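Local coordinates for protein uracil-DNA glycosylase (Epstein-Barr virus, PDB 6LYJ) that belongs to the uracil-DNA glycosylase superfamily and is built as an alpha/beta fold around a central four-stranded parallel sheet, at residues K84-G89 with K183-M188. Sequence-based numbering, arbitrary orientation.
Sequences KVVILG and KACVFM
Met188 lies alongside Ile87, its strand partner, and then crosses toward Val85: the thioether SD is 3.9 Å from CG1 of Ile87, and the methyl CE carries on to 3.8 Å from CG1 of Val85. With CG set beside the backbone N (chi1 -58°) and the chain fully extended after it, one side chain spans both residues. Val186 lies alongside Val85 on this same face. On the other face Val86 and Phe187 run side by side; CB of Val86 meets the ring at CD2 (3.6 Å) and its CG2 touches both CE2 of Phe187 and SG of Cys185.

Between the two apolar layers the backbones pair as parallel strands, 16° apart in direction, with Val85, Val86 and Ile87 opposite Val186, Phe187 and Met188. Val86 bonds to the two residues that flank its partner Phe187: its N donates to Val186 O (2.7 Å), while its O accepts a nearly straight bond from Met188 N (172° at the hydrogen). One step earlier, Val186 N donates to Lys84 O, 2.9 Å away and tilted from the carbonyl plane. Further along, one water donates to both Leu88 O and Met188 O, linking the two backbones past their last direct bond. At the opposite end, Lys84 points its CB away from 183-188, and its NZ hydrogen-bonds to Gly249 O.

This is the middle pair of the four-stranded parallel sheet, in 2-1-3-4 order (145-149, 85-89, 186-190, 207-211), at the core of the superfamily's alpha/beta fold. Strand 145-149 bonds to the far edge of 85-89, helix 235-245 packs against Val186 and Met188, and on the other face His206 and Ile201 meet Phe187.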
# COMPACT_ATOMS: atom_id res chain seq x y z
N LYS A 84 8.79 5.48 16.87
CA LYS A 84 9.92 6.17 16.27
C LYS A 84 9.80 6.36 14.77
O LYS A 84 10.43 7.27 14.23
CB LYS A 84 11.23 5.42 16.56
CG LYS A 84 11.60 5.31 18.02
CD LYS A 84 12.71 4.29 18.22
CE LYS A 84 13.08 4.15 19.69
NZ LYS A 84 14.16 3.14 19.91
N VAL A 85 9.06 5.49 14.08
CA VAL A 85 8.89 5.56 12.64
C VAL A 85 7.43 5.26 12.33
O VAL A 85 6.86 4.31 12.87
CB VAL A 85 9.82 4.58 11.89
CG1 VAL A 85 9.62 4.70 10.38
CG2 VAL A 85 11.27 4.82 12.25
N VAL A 86 6.83 6.08 11.47
CA VAL A 86 5.47 5.87 10.98
C VAL A 86 5.55 5.63 9.48
O VAL A 86 6.12 6.45 8.74
CB VAL A 86 4.55 7.07 11.30
CG1 VAL A 86 3.16 6.82 10.73
CG2 VAL A 86 4.47 7.28 12.80
N ILE A 87 5.00 4.51 9.04
CA ILE A 87 4.91 4.16 7.62
C ILE A 87 3.42 4.08 7.28
O ILE A 87 2.68 3.33 7.93
CB ILE A 87 5.61 2.83 7.32
CG1 ILE A 87 7.10 2.92 7.68
CG2 ILE A 87 5.44 2.47 5.85
CD1 ILE A 87 7.84 1.61 7.58
N LEU A 88 3.00 4.84 6.28
CA LEU A 88 1.59 4.92 5.89
C LEU A 88 1.30 4.03 4.70
O LEU A 88 1.98 4.10 3.67
CB LEU A 88 1.19 6.36 5.55
CG LEU A 88 1.24 7.39 6.68
CD1 LEU A 88 0.47 8.63 6.28
CD2 LEU A 88 0.69 6.79 7.97
N GLY A 89 0.24 3.22 4.83
CA GLY A 89 -0.37 2.53 3.72
C GLY A 89 -1.72 3.15 3.39
O GLY A 89 -2.14 4.13 4.00
N LYS A 183 8.17 13.61 20.62
CA LYS A 183 9.25 14.59 20.56
C LYS A 183 10.00 14.50 19.24
O LYS A 183 10.37 15.53 18.66
CB LYS A 183 10.20 14.39 21.74
CG LYS A 183 11.33 15.40 21.82
CD LYS A 183 12.25 15.11 23.00
CE LYS A 183 13.32 16.18 23.14
NZ LYS A 183 14.10 16.02 24.40
N ALA A 184 10.25 13.29 18.75
CA ALA A 184 11.03 13.09 17.53
C ALA A 184 10.59 11.79 16.88
O ALA A 184 10.65 10.73 17.52
CB ALA A 184 12.53 13.07 17.84
N CYS A 185 10.19 11.86 15.61
CA CYS A 185 9.64 10.71 14.92
C CYS A 185 9.95 10.84 13.43
O CYS A 185 10.09 11.95 12.91
CB CYS A 185 8.13 10.60 15.16
SG CYS A 185 7.38 9.07 14.58
N VAL A 186 10.07 9.69 12.76
CA VAL A 186 10.23 9.64 11.30
C VAL A 186 8.91 9.23 10.67
O VAL A 186 8.22 8.33 11.17
CB VAL A 186 11.35 8.66 10.90
CG1 VAL A 186 11.52 8.63 9.38
CG2 VAL A 186 12.67 9.02 11.58
N PHE A 187 8.54 9.91 9.59
CA PHE A 187 7.34 9.61 8.82
C PHE A 187 7.74 9.31 7.38
O PHE A 187 8.35 10.16 6.72
CB PHE A 187 6.34 10.77 8.86
CG PHE A 187 5.79 11.05 10.24
CD1 PHE A 187 6.55 11.73 11.18
CD2 PHE A 187 4.52 10.64 10.59
CE1 PHE A 187 6.05 12.00 12.44
CE2 PHE A 187 4.01 10.89 11.86
CZ PHE A 187 4.78 11.57 12.78
N MET A 188 7.40 8.11 6.89
CA MET A 188 7.73 7.69 5.54
C MET A 188 6.46 7.69 4.70
O MET A 188 5.56 6.87 4.91
CB MET A 188 8.38 6.30 5.54
CG MET A 188 9.66 6.19 6.37
SD MET A 188 10.36 4.53 6.27
CE MET A 188 11.83 4.68 7.29
O HOH W 1 4.08 5.61 2.97